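Local coordinates for protein methionine gamma-lyase (Trichomonas vaginalis, PDB 1PFF) that belongs to the Cys/Met metabolism family of pyridoxal-phosphate-dependent enzymes and assembles from several copies of one chain, at residues K167-S170 and Q171-D175; C159-A162 and D163-A166. One frame throughout, in Å; residues are numbered along the deposited sequence.

Contact 1: K167-S170 and Q171-D175. With EDO (1,2-ethanediol), chain M.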
loop_
_atom_site.group_PDB
_atom_site.type_symbol
_atom_site.label_atom_id
_atom_site.label_comp_id
_atom_site.label_asym_id
_atom_site.label_seq_id
_atom_site.Cartn_x
_atom_site.Cartn_y
_atom_site.Cartn_z
ATOM N N LYS A 167 21.006 20.532 3.362
ATOM C CA LYS A 167 21.835 20.282 2.169
ATOM C C LYS A 167 21.729 18.843 1.668
ATOM O O LYS A 167 21.696 18.595 0.459
ATOM C CB LYS A 167 23.300 20.622 2.458
ATOM C CG LYS A 167 23.570 22.111 2.588
ATOM C CD LYS A 167 25.068 22.391 2.618
ATOM C CE LYS A 167 25.342 23.891 2.577
ATOM N NZ LYS A 167 26.665 24.226 3.187
ATOM N N VAL A 168 21.677 17.892 2.600
ATOM C CA VAL A 168 21.484 16.482 2.255
ATOM C C VAL A 168 20.192 16.323 1.441
ATOM O O VAL A 168 20.191 15.641 0.421
ATOM C CB VAL A 168 21.479 15.561 3.514
ATOM C CG1 VAL A 168 21.031 14.121 3.162
ATOM C CG2 VAL A 168 22.848 15.555 4.185
ATOM N N LYS A 169 19.117 16.987 1.873
ATOM C CA LYS A 169 17.827 16.899 1.187
ATOM C C LYS A 169 17.835 17.617 -0.157
ATOM O O LYS A 169 17.475 17.033 -1.190
ATOM C CB LYS A 169 16.707 17.478 2.062
ATOM C CG LYS A 169 16.308 16.587 3.228
ATOM C CD LYS A 169 15.142 17.164 4.014
ATOM C CE LYS A 169 14.610 16.126 4.993
ATOM N NZ LYS A 169 13.414 16.621 5.730
ATOM N N SER A 170 18.237 18.886 -0.142
ATOM C CA SER A 170 18.085 19.723 -1.331
ATOM C C SER A 170 19.143 19.424 -2.392
ATOM O O SER A 170 18.890 19.591 -3.587
ATOM C CB SER A 170 18.034 21.215 -0.969
ATOM O OG SER A 170 19.253 21.661 -0.410
ATOM N N GLN A 171 20.310 18.948 -1.966
ATOM C CA GLN A 171 21.363 18.587 -2.916
ATOM C C GLN A 171 21.540 17.072 -3.036
ATOM O O GLN A 171 21.332 16.506 -4.101
ATOM C CB GLN A 171 22.679 19.274 -2.547
ATOM C CG GLN A 171 22.578 20.794 -2.523
ATOM C CD GLN A 171 23.924 21.454 -2.413
ATOM O OE1 GLN A 171 24.883 21.011 -3.043
ATOM N NE2 GLN A 171 24.008 22.522 -1.618
ATOM N N GLY A 172 21.890 16.422 -1.930
ATOM C CA GLY A 172 22.152 14.988 -1.917
ATOM C C GLY A 172 21.020 14.137 -2.468
ATOM O O GLY A 172 21.255 13.252 -3.288
ATOM N N ILE A 173 19.797 14.401 -2.018
ATOM C CA ILE A 173 18.643 13.637 -2.488
ATOM C C ILE A 173 18.077 14.212 -3.786
ATOM O O ILE A 173 17.970 13.496 -4.780
ATOM C CB ILE A 173 17.556 13.518 -1.384
ATOM C CG1 ILE A 173 18.081 12.686 -0.215
ATOM C CG2 ILE A 173 16.278 12.893 -1.945
ATOM C CD1 ILE A 173 17.302 12.882 1.091
ATOM N N LYS A 174 17.735 15.496 -3.778
ATOM C CA LYS A 174 17.039 16.121 -4.910
ATOM C C LYS A 174 17.871 16.239 -6.189
ATOM O O LYS A 174 17.334 16.064 -7.286
ATOM C CB LYS A 174 16.486 17.496 -4.532
ATOM C CG LYS A 174 15.233 17.439 -3.677
ATOM C CD LYS A 174 14.599 18.819 -3.522
ATOM C CE LYS A 174 13.477 18.791 -2.484
ATOM N NZ LYS A 174 12.257 19.522 -2.961
ATOM N N ASP A 175 19.157 16.564 -6.055
ATOM C CA ASP A 175 20.012 16.753 -7.226
ATOM C C ASP A 175 20.922 15.561 -7.520
ATOM O O ASP A 175 20.974 15.089 -8.664
ATOM C CB ASP A 175 20.875 18.016 -7.100
ATOM C CG ASP A 175 20.060 19.299 -7.021
ATOM O OD1 ASP A 175 18.842 19.293 -7.302
ATOM O OD2 ASP A 175 20.576 20.378 -6.661
HETATM C C1 EDO M . 30.485 25.850 3.249
HETATM O O1 EDO M . 29.506 26.229 2.291
HETATM C C2 EDO M . 30.024 24.609 4.008
HETATM O O2 EDO M . 29.810 23.535 3.102
HETATM O O HOH W 1 21.372 23.379 -0.358
#
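K167 and Q171 meet on one face of helix 162-177, where the alpha-helix widens into a pi-type turn. The carbonyl O of K167 accepts two backbone bonds, from Q171 N at 2.8 Å and from G172 N at 3.2 Å, the first the i+4 bond of an alpha-helix and the second the i+5 bond of the wider turn. The i+5 pattern then carries on, I173 N reaching V168 O and K174 N reaching K169 O. Q171 keeps CG beside its own backbone N (chi1 -59°), which sends the extended chain alongside that of K167. Its amide is held at both ends: OE1 bonds to Q57 of the second subunit, and NE2 donates to a water that in turn donates to S170 OG, itself bonded to A166 O. On the buried face, the methyl groups V168 CG1 and I173 CD1 approach to 4.4 Å, both side chains packing on A17 of strand 15-19. The first carbons of the K174 side chain pass close to K169 O, K174 CG at 3.4 Å, while K169 carries its ammonium to E4. At the outer end, K167 NZ makes a weak 3.2 Å bond to O2 of an ethanediol.

Contact 2: C159-A162 and D163-A166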
loop_
_atom_site.group_PDB
_atom_site.type_symbol
_atom_site.label_atom_id
_atom_site.label_comp_id
_atom_site.label_asym_id
_atom_site.label_seq_id
_atom_site.Cartn_x
_atom_site.Cartn_y
_atom_site.Cartn_z
ATOM N N CYS A 159 20.893 11.335 9.830
ATOM C CA CYS A 159 20.607 12.191 10.977
ATOM C C CYS A 159 21.764 13.133 11.262
ATOM O O CYS A 159 22.916 12.698 11.341
ATOM C CB CYS A 159 20.358 11.348 12.224
ATOM S SG CYS A 159 19.057 10.129 11.992
ATOM N N SER A 160 21.454 14.413 11.450
ATOM C CA SER A 160 22.486 15.429 11.675
ATOM C C SER A 160 21.855 16.745 12.137
ATOM O O SER A 160 20.652 16.790 12.450
ATOM C CB SER A 160 23.315 15.637 10.390
ATOM O OG SER A 160 24.527 16.338 10.653
ATOM N N ARG A 161 22.672 17.799 12.185
ATOM C CA ARG A 161 22.203 19.167 12.434
ATOM C C ARG A 161 21.261 19.589 11.315
ATOM O O ARG A 161 21.392 19.104 10.184
ATOM C CB ARG A 161 23.379 20.151 12.449
ATOM C CG ARG A 161 24.598 19.703 13.219
ATOM C CD ARG A 161 25.600 20.809 13.524
ATOM N NE ARG A 161 25.949 21.619 12.354
ATOM C CZ ARG A 161 27.082 21.511 11.662
ATOM N NH1 ARG A 161 27.997 20.605 11.991
ATOM N NH2 ARG A 161 27.297 22.311 10.621
ATOM N N ALA A 162 20.342 20.504 11.619
ATOM C CA ALA A 162 19.356 20.985 10.643
ATOM C C ALA A 162 19.990 21.525 9.360
ATOM O O ALA A 162 19.522 21.234 8.247
ATOM C CB ALA A 162 18.445 22.035 11.270
ATOM N N ASP A 163 21.061 22.296 9.511
ATOM C CA ASP A 163 21.697 22.901 8.346
ATOM C C ASP A 163 22.377 21.882 7.417
ATOM O O ASP A 163 22.294 22.013 6.193
ATOM C CB ASP A 163 22.592 24.095 8.735
ATOM C CG ASP A 163 23.860 23.701 9.485
ATOM O OD1 ASP A 163 23.991 22.561 9.984
ATOM O OD2 ASP A 163 24.803 24.514 9.628
ATOM N N ILE A 164 23.005 20.857 7.993
ATOM C CA ILE A 164 23.531 19.732 7.213
ATOM C C ILE A 164 22.405 18.961 6.495
ATOM O O ILE A 164 22.489 18.723 5.287
ATOM C CB ILE A 164 24.380 18.776 8.092
ATOM C CG1 ILE A 164 25.701 19.449 8.487
ATOM C CG2 ILE A 164 24.668 17.456 7.341
ATOM C CD1 ILE A 164 26.473 18.718 9.569
ATOM N N ILE A 165 21.358 18.587 7.235
ATOM C CA ILE A 165 20.224 17.868 6.642
ATOM C C ILE A 165 19.521 18.665 5.546
ATOM O O ILE A 165 19.040 18.086 4.574
ATOM C CB ILE A 165 19.212 17.412 7.722
ATOM C CG1 ILE A 165 19.834 16.340 8.637
ATOM C CG2 ILE A 165 17.909 16.909 7.058
ATOM C CD1 ILE A 165 20.474 15.162 7.874
ATOM N N ALA A 166 19.452 19.987 5.706
ATOM C CA ALA A 166 18.945 20.857 4.642
ATOM C C ALA A 166 19.677 20.615 3.316
ATOM O O ALA A 166 19.041 20.496 2.283
ATOM C CB ALA A 166 19.037 22.326 5.043
#
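The side chains of R161 and D163 meet in a salt bridge at the N terminus of helix 162-177, in a strand-to-helix turn with R161 at the N-cap position. D163 comes first: its CG lies between the backbone N and the carbonyl carbon (chi1 70°), which brings the carboxylate back toward the helix start. There D163 OD1 takes a weak bond from I164 N and, within the salt bridge, a weak hydrogen bond from R161 NE at 3.2 Å. R161 NH2 adds further weak bonds to both carboxylate oxygens, the straighter one to OD2, which lies at the guanidinium edge; the two planes stand 56° apart. The bend of the arginine at chi3 (-49°) helps turn its head back over the helix. I164 packs against it, its CD1 3.4 Å from the plane of one guanidinium face, offset toward the rim. I164 CD1 is also 3.3 Å from S160 OG, whose hydroxyl bonds to D137 O, and I164 packs on I138 of strand 138-142 too. I165 turns toward the strand, laying CD1 3.8 Å from S160 CB and touching A15 and A17 of strand 15-19. I165 N donates almost straight to R161 O at 3.0 Å, the first i+4 bond of the helix. A166 supplies the next: its N donates to A162 O at 2.8 Å, and A166 CB sits 3.4 Å from that same oxygen.

In the fold
From the N terminus, the chain lays down helix 2-11, strand 15-19 and helix 22-33 long before it reaches strand 156-160, which lies between strands 15-19 and 138-142 in the seven-stranded mixed sheet. Contact 2 closes the tight turn from that strand into helix 162-177, and contact 1 takes over directly, within the following turns of the same helix. The two are consecutive, neither nested nor crossed, with centres 11 Å apart. Both set the helix against strand 15-19. Contact 2 ties its start to strand 138-142 as well, whereas contact 1 reaches helix 22-33 and, through Q171 and D175, the second subunit.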